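Local coordinates for peptide chain release factor subunit 1 (Aeropyrum pernix, PDB 3AGK), which probably directs translation termination in archaea by recognising all three stop codons on the ribosome and prompting release of the finished polypeptide, at residues A[148-156]-A[166-174]; A[210-220]-A[240-248]. All coordinates share one frame; numbering follows the deposited sequence.

Contact 1: residues A[148-156]-A[166-174]; sequences VERDQATIG and LKELEGFVP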
# COMPACT_ATOMS: atom_id res chain seq x y z
N VAL A 148 20.69 -7.93 -4.09
CA VAL A 148 21.38 -8.42 -5.28
C VAL A 148 22.45 -9.42 -4.92
O VAL A 148 23.25 -9.20 -4.01
CB VAL A 148 22.11 -7.30 -6.06
CG1 VAL A 148 22.48 -7.82 -7.45
CG2 VAL A 148 21.26 -6.06 -6.17
N GLU A 149 22.46 -10.51 -5.67
CA GLU A 149 23.57 -11.45 -5.68
C GLU A 149 23.90 -11.70 -7.13
O GLU A 149 23.10 -11.41 -8.02
CB GLU A 149 23.16 -12.77 -5.04
CG GLU A 149 23.20 -12.77 -3.53
CD GLU A 149 22.89 -14.13 -2.95
OE1 GLU A 149 23.82 -14.97 -2.88
OE2 GLU A 149 21.73 -14.36 -2.55
N ARG A 150 25.08 -12.25 -7.38
CA ARG A 150 25.53 -12.54 -8.74
C ARG A 150 24.50 -13.35 -9.52
O ARG A 150 24.36 -13.18 -10.74
CB ARG A 150 26.84 -13.32 -8.70
CG ARG A 150 26.62 -14.79 -8.33
CD ARG A 150 27.87 -15.43 -7.74
NE ARG A 150 28.89 -15.67 -8.75
CZ ARG A 150 29.43 -16.87 -9.00
NH1 ARG A 150 29.05 -17.93 -8.31
NH2 ARG A 150 30.35 -16.99 -9.93
N ASP A 151 23.78 -14.23 -8.84
CA ASP A 151 22.86 -15.14 -9.54
C ASP A 151 21.46 -15.19 -8.93
O ASP A 151 20.70 -16.14 -9.19
CB ASP A 151 23.45 -16.56 -9.54
CG ASP A 151 23.45 -17.18 -8.17
OD1 ASP A 151 23.27 -16.42 -7.19
OD2 ASP A 151 23.62 -18.40 -8.05
N GLN A 152 21.10 -14.18 -8.14
CA GLN A 152 19.79 -14.16 -7.48
C GLN A 152 19.46 -12.77 -6.92
O GLN A 152 20.34 -12.05 -6.48
CB GLN A 152 19.80 -15.19 -6.35
CG GLN A 152 18.48 -15.44 -5.69
CD GLN A 152 18.62 -16.45 -4.56
OE1 GLN A 152 17.64 -16.78 -3.89
NE2 GLN A 152 19.83 -16.93 -4.33
N ALA A 153 18.18 -12.41 -6.94
CA ALA A 153 17.78 -11.07 -6.53
C ALA A 153 16.36 -11.04 -5.96
O ALA A 153 15.55 -11.89 -6.28
CB ALA A 153 17.90 -10.10 -7.69
N THR A 154 16.09 -10.06 -5.10
CA THR A 154 14.76 -9.80 -4.58
C THR A 154 14.44 -8.31 -4.73
O THR A 154 15.25 -7.45 -4.38
CB THR A 154 14.65 -10.18 -3.07
OG1 THR A 154 14.95 -11.57 -2.90
CG2 THR A 154 13.24 -9.88 -2.50
N ILE A 155 13.26 -8.01 -5.26
CA ILE A 155 12.79 -6.63 -5.30
C ILE A 155 11.60 -6.48 -4.33
O ILE A 155 10.65 -7.26 -4.38
CB ILE A 155 12.45 -6.20 -6.74
CG1 ILE A 155 13.67 -6.44 -7.63
CG2 ILE A 155 12.02 -4.71 -6.79
CD1 ILE A 155 13.38 -6.36 -9.09
N GLY A 156 11.69 -5.51 -3.42
CA GLY A 156 10.66 -5.34 -2.41
C GLY A 156 10.19 -3.90 -2.30
O GLY A 156 10.75 -3.00 -2.93
N LEU A 166 8.05 -7.87 -4.17
CA LEU A 166 7.42 -7.56 -5.46
C LEU A 166 7.80 -8.60 -6.50
O LEU A 166 6.98 -8.98 -7.32
CB LEU A 166 7.80 -6.16 -5.97
CG LEU A 166 7.27 -5.00 -5.14
CD1 LEU A 166 7.60 -3.66 -5.79
CD2 LEU A 166 5.76 -5.14 -4.91
N LYS A 167 9.05 -9.04 -6.45
CA LYS A 167 9.59 -9.96 -7.44
C LYS A 167 10.86 -10.61 -6.90
O LYS A 167 11.67 -9.96 -6.22
CB LYS A 167 9.92 -9.20 -8.73
CG LYS A 167 10.37 -10.09 -9.88
CD LYS A 167 9.17 -10.64 -10.62
CE LYS A 167 9.59 -11.73 -11.60
NZ LYS A 167 8.55 -11.94 -12.65
N GLU A 168 11.01 -11.90 -7.20
CA GLU A 168 12.26 -12.62 -6.99
C GLU A 168 12.78 -13.11 -8.35
O GLU A 168 12.00 -13.45 -9.23
CB GLU A 168 12.06 -13.78 -6.01
CG GLU A 168 11.65 -13.29 -4.60
CD GLU A 168 11.83 -14.35 -3.52
OE1 GLU A 168 12.99 -14.63 -3.14
OE2 GLU A 168 10.80 -14.87 -3.03
N LEU A 169 14.10 -13.13 -8.52
CA LEU A 169 14.71 -13.48 -9.80
C LEU A 169 15.88 -14.38 -9.53
O LEU A 169 16.54 -14.25 -8.49
CB LEU A 169 15.23 -12.24 -10.53
CG LEU A 169 14.27 -11.17 -11.03
CD1 LEU A 169 14.05 -10.10 -9.98
CD2 LEU A 169 14.83 -10.53 -12.28
N GLU A 170 16.13 -15.29 -10.47
CA GLU A 170 17.27 -16.20 -10.45
C GLU A 170 17.99 -16.17 -11.79
O GLU A 170 17.37 -15.94 -12.84
CB GLU A 170 16.81 -17.64 -10.25
CG GLU A 170 15.85 -17.88 -9.13
CD GLU A 170 16.04 -19.25 -8.51
OE1 GLU A 170 15.44 -20.22 -9.01
OE2 GLU A 170 16.82 -19.34 -7.53
N GLY A 171 19.29 -16.44 -11.74
CA GLY A 171 20.10 -16.57 -12.94
C GLY A 171 21.02 -17.78 -12.83
O GLY A 171 21.27 -18.30 -11.73
N PHE A 172 21.50 -18.24 -13.98
CA PHE A 172 22.51 -19.29 -13.99
C PHE A 172 23.89 -18.66 -14.02
O PHE A 172 24.17 -17.80 -14.85
CB PHE A 172 22.32 -20.23 -15.18
CG PHE A 172 23.31 -21.36 -15.22
CD1 PHE A 172 23.25 -22.39 -14.30
CD2 PHE A 172 24.32 -21.37 -16.16
CE1 PHE A 172 24.16 -23.42 -14.32
CE2 PHE A 172 25.23 -22.41 -16.20
CZ PHE A 172 25.16 -23.43 -15.26
N VAL A 173 24.75 -19.09 -13.10
CA VAL A 173 26.11 -18.58 -12.99
C VAL A 173 26.95 -19.62 -12.26
O VAL A 173 27.01 -19.62 -11.03
CB VAL A 173 26.17 -17.24 -12.16
CG1 VAL A 173 27.60 -16.89 -11.81
CG2 VAL A 173 25.50 -16.09 -12.91
N PRO A 174 27.59 -20.51 -13.01
CA PRO A 174 28.49 -21.51 -12.41
C PRO A 174 29.50 -20.85 -11.47
O PRO A 174 30.26 -21.55 -10.80
CB PRO A 174 29.21 -22.10 -13.62
CG PRO A 174 28.26 -21.91 -14.74
CD PRO A 174 27.54 -20.63 -14.48
O HOH W 1 23.76 -19.77 -10.69
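Ile155 O takes two backbone N-H groups of the opposing strand, those of Leu166 and Lys167, and so marks a classic beta bulge. The bond from Leu166 N to Ile155 O is short (2.7 Å) and lies in the carbonyl plane; the one from Lys167 N to Ile155 O is longer, 3.2 Å. Ile155 N in turn gives a nearly straight bond (177°) to Lys167 O. The bulge interrupts the antiparallel pairing of 152-156 with 166-170, a hairpin whose second strand is at the border of the mixed sheet of eRF1 domain 2; Ala153 and Leu169 exchange both backbone bonds. On the face of Ala153, Ile155 and Leu169, which is turned to helix 188-215, Ile155 CD1 meets Leu169 CD1 at 3.9 Å. On the other face Thr154 and Glu168 lie side by side, but Thr154 OG1 is hydrogen-bonded to Gln258 and Gly259. At the far end the tight turn 149-152 carries Arg150, whose guanidinium has Val173 CG1 over one face, 3.3 Å from Arg150 NH2. Asp151 CG stands between the backbone N and the carbonyl carbon (chi1 70°), which brings Asp151 OD2 to 3.0 Å from water 1. That water accepts from Val173 N at 2.7 Å and lies 3.1 Å from Gly171 O. Gly171 N reaches Asp151 O from above the carbonyl plane. After Gly171 the direct strand bonds give way to water 1, which takes up Val173 N, and to the packing of Val173 against Arg150 and Asp151.

Contact 2: residues A[210-220]-A[240-248]; sequences LVPLAEKGVLK and LDYRLKKIL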
# COMPACT_ATOMS: atom_id res chain seq x y z
N LEU A 210 9.65 0.06 -10.00
CA LEU A 210 9.89 1.16 -9.06
C LEU A 210 9.80 2.56 -9.70
O LEU A 210 9.35 3.51 -9.05
CB LEU A 210 11.25 0.98 -8.35
CG LEU A 210 11.37 0.28 -6.99
CD1 LEU A 210 10.08 -0.40 -6.49
CD2 LEU A 210 12.57 -0.68 -6.91
N VAL A 211 10.21 2.68 -10.95
CA VAL A 211 10.21 3.98 -11.62
C VAL A 211 8.83 4.67 -11.70
O VAL A 211 8.74 5.88 -11.51
CB VAL A 211 10.85 3.91 -13.03
CG1 VAL A 211 10.48 5.15 -13.87
CG2 VAL A 211 12.37 3.72 -12.91
N PRO A 212 7.75 3.92 -11.99
CA PRO A 212 6.45 4.60 -11.97
C PRO A 212 6.15 5.20 -10.59
O PRO A 212 5.66 6.33 -10.50
CB PRO A 212 5.46 3.48 -12.28
CG PRO A 212 6.27 2.46 -13.03
CD PRO A 212 7.65 2.52 -12.42
N LEU A 213 6.45 4.45 -9.54
CA LEU A 213 6.30 4.93 -8.18
C LEU A 213 7.11 6.21 -7.97
O LEU A 213 6.62 7.16 -7.36
CB LEU A 213 6.73 3.85 -7.19
CG LEU A 213 5.64 2.86 -6.77
CD1 LEU A 213 4.77 2.43 -7.95
CD2 LEU A 213 6.24 1.64 -6.08
N ALA A 214 8.33 6.23 -8.48
CA ALA A 214 9.20 7.39 -8.32
C ALA A 214 8.65 8.58 -9.10
O ALA A 214 8.78 9.74 -8.67
CB ALA A 214 10.61 7.07 -8.78
N GLU A 215 8.04 8.30 -10.23
CA GLU A 215 7.45 9.35 -11.03
C GLU A 215 6.20 9.93 -10.39
O GLU A 215 5.99 11.13 -10.43
CB GLU A 215 7.17 8.84 -12.43
CG GLU A 215 8.43 8.41 -13.12
CD GLU A 215 8.38 8.62 -14.59
OE1 GLU A 215 9.21 9.38 -15.11
OE2 GLU A 215 7.49 8.02 -15.23
N LYS A 216 5.39 9.06 -9.78
CA LYS A 216 4.21 9.53 -9.05
C LYS A 216 4.59 10.29 -7.79
O LYS A 216 3.72 10.83 -7.11
CB LYS A 216 3.30 8.36 -8.66
CG LYS A 216 2.53 7.71 -9.80
CD LYS A 216 1.55 6.67 -9.25
CE LYS A 216 2.18 5.87 -8.11
NZ LYS A 216 1.25 4.88 -7.49
N GLY A 217 5.88 10.31 -7.45
CA GLY A 217 6.35 11.00 -6.25
C GLY A 217 6.22 10.20 -4.95
O GLY A 217 6.66 10.63 -3.89
N VAL A 218 5.59 9.04 -5.05
CA VAL A 218 5.40 8.12 -3.95
C VAL A 218 6.71 7.51 -3.44
O VAL A 218 6.89 7.30 -2.24
CB VAL A 218 4.47 6.99 -4.38
CG1 VAL A 218 4.50 5.87 -3.36
CG2 VAL A 218 3.06 7.51 -4.59
N LEU A 219 7.61 7.18 -4.37
CA LEU A 219 8.88 6.57 -3.98
C LEU A 219 9.87 7.64 -3.56
O LEU A 219 10.18 8.53 -4.34
CB LEU A 219 9.49 5.76 -5.14
CG LEU A 219 10.47 4.64 -4.77
CD1 LEU A 219 9.77 3.58 -3.93
CD2 LEU A 219 11.10 4.00 -6.03
N LYS A 220 10.37 7.53 -2.33
CA LYS A 220 11.32 8.50 -1.81
C LYS A 220 12.77 8.00 -1.82
O LYS A 220 13.71 8.79 -1.74
CB LYS A 220 10.92 8.95 -0.40
CG LYS A 220 9.63 9.76 -0.38
CD LYS A 220 9.85 11.20 -0.84
CE LYS A 220 9.81 12.17 0.35
NZ LYS A 220 10.01 13.61 -0.04
N LEU A 240 20.58 -0.02 -13.19
CA LEU A 240 19.47 0.66 -12.54
C LEU A 240 19.13 1.95 -13.27
O LEU A 240 20.01 2.78 -13.50
CB LEU A 240 19.85 0.95 -11.09
CG LEU A 240 18.73 1.06 -10.06
CD1 LEU A 240 17.88 -0.20 -10.08
CD2 LEU A 240 19.32 1.31 -8.67
N ASP A 241 17.87 2.10 -13.66
CA ASP A 241 17.39 3.36 -14.26
C ASP A 241 17.87 4.57 -13.45
O ASP A 241 17.84 4.56 -12.22
CB ASP A 241 15.86 3.37 -14.36
CG ASP A 241 15.33 4.63 -15.06
OD1 ASP A 241 14.77 4.50 -16.16
OD2 ASP A 241 15.46 5.74 -14.51
N TYR A 242 18.31 5.61 -14.15
CA TYR A 242 18.82 6.82 -13.52
C TYR A 242 17.83 7.49 -12.56
O TYR A 242 18.26 8.08 -11.56
CB TYR A 242 19.27 7.83 -14.58
CG TYR A 242 18.13 8.54 -15.29
CD1 TYR A 242 17.47 7.94 -16.37
CD2 TYR A 242 17.71 9.80 -14.89
CE1 TYR A 242 16.43 8.59 -17.02
CE2 TYR A 242 16.67 10.46 -15.54
CZ TYR A 242 16.03 9.84 -16.60
OH TYR A 242 15.00 10.49 -17.24
N ARG A 243 16.53 7.42 -12.84
CA ARG A 243 15.53 7.96 -11.90
C ARG A 243 15.62 7.28 -10.55
O ARG A 243 15.36 7.90 -9.52
CB ARG A 243 14.10 7.83 -12.43
CG ARG A 243 13.81 8.73 -13.61
CD ARG A 243 13.69 7.90 -14.85
NE ARG A 243 12.34 7.91 -15.38
CZ ARG A 243 11.94 7.11 -16.36
NH1 ARG A 243 10.69 7.17 -16.80
NH2 ARG A 243 12.78 6.24 -16.88
N LEU A 244 15.99 6.00 -10.54
CA LEU A 244 16.16 5.28 -9.28
C LEU A 244 17.54 5.55 -8.69
O LEU A 244 17.71 5.66 -7.46
CB LEU A 244 15.95 3.79 -9.48
CG LEU A 244 14.56 3.36 -9.95
CD1 LEU A 244 14.44 1.85 -9.90
CD2 LEU A 244 13.50 4.01 -9.09
N LYS A 245 18.54 5.66 -9.56
CA LYS A 245 19.88 5.93 -9.09
C LYS A 245 19.90 7.24 -8.28
O LYS A 245 20.57 7.33 -7.25
CB LYS A 245 20.85 5.99 -10.26
CG LYS A 245 21.52 4.66 -10.63
CD LYS A 245 23.02 4.80 -10.36
CE LYS A 245 23.86 3.69 -10.94
NZ LYS A 245 24.24 3.95 -12.33
N LYS A 246 19.16 8.24 -8.76
CA LYS A 246 19.07 9.54 -8.10
C LYS A 246 18.71 9.48 -6.61
O LYS A 246 19.16 10.31 -5.82
CB LYS A 246 18.04 10.42 -8.80
CG LYS A 246 17.77 11.73 -8.08
CD LYS A 246 16.75 12.57 -8.80
CE LYS A 246 16.44 13.83 -8.01
NZ LYS A 246 15.55 14.74 -8.78
N ILE A 247 17.88 8.50 -6.24
CA ILE A 247 17.33 8.43 -4.88
C ILE A 247 17.79 7.17 -4.16
O ILE A 247 17.11 6.66 -3.27
CB ILE A 247 15.79 8.48 -4.89
CG1 ILE A 247 15.23 7.36 -5.76
CG2 ILE A 247 15.29 9.84 -5.40
CD1 ILE A 247 13.73 7.23 -5.67
N LEU A 248 18.94 6.67 -4.58
CA LEU A 248 19.56 5.54 -3.93
C LEU A 248 20.00 6.00 -2.54
O LEU A 248 20.56 7.09 -2.40
CB LEU A 248 20.79 5.11 -4.74
CG LEU A 248 20.81 3.64 -5.14
CD1 LEU A 248 20.95 2.76 -3.90
CD2 LEU A 248 19.54 3.29 -5.91
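Val211 and Arg243 cross at about a right angle: Val211 CG1 sits over the centre of one face of the Arg243 guanidinium, 3.5 Å from Arg243 CZ. The edge of the same group is used for charge. Glu215 OE1 lies in the guanidinium plane and accepts from Arg243 NH1 at 3.2 Å (161° at the hydrogen), with a weaker bond from Arg243 NE. The carboxylate is turned 75° from the guanidinium, and its oxygen is met from above the carboxylate plane. Arg243 NH2 forms a salt bridge with Asp241 OD1 at 2.7 Å, though the hydrogen bond in it is weak, so the arginine stands between two acids. With an alanine here, Glu215 and Asp241 would probably lose their shared positive partner and Val211 CG1 would be uncovered. Asp241 also occupies the N-cap position of helix 242-245. This short helix lies against the end of helix 188-215, which stops in a Schellman motif at Gly217 before the chain enters strand 219-226, a parallel neighbour of strand 142-149 in the mixed sheet. The other branch of Val211 serves the apolar side: the side chains of Val211 and Leu244 cross obliquely, with Val211 CG2 3.7 Å from Leu244 CG. Leu244 then spreads its methyls, with Leu244 CD1 on Leu210 CB (3.7 Å) and Leu244 CD2 meeting Leu219 CD2 at 3.9 Å, Leu219 and Leu244 crossing at about a right angle. Ile247 holds CG1 between its backbone N and carbonyl carbon (chi1 56°), carrying its CD1 to Leu219 O and, at 4.4 Å, to Ala214 CB; its CB rests on Lys220 O, 3.8 Å away.

Contact 1 and contact 2 belong to the same domain, and their centres are about 20 Å apart. They meet at Leu210: Leu210 CD2 lies 4.1 Å from Ile155 CG2, and Leu210 CD1 lies 4.2 Å from Leu166 CD1, so the bulged end of the hairpin packs on the same Leu210 that also touches Leu244 in contact 2. Strand 162-170 and helix 188-215 follow each other in the chain, but most of the piece between them, beyond Pro174, is not modelled. It carries the GGQ motif that release factors of this family bring to the peptidyl transferase centre. The Pro174 end of contact 1 therefore borders that unmodelled, probably flexible, loop, while contact 2 sits at the other end of the helix.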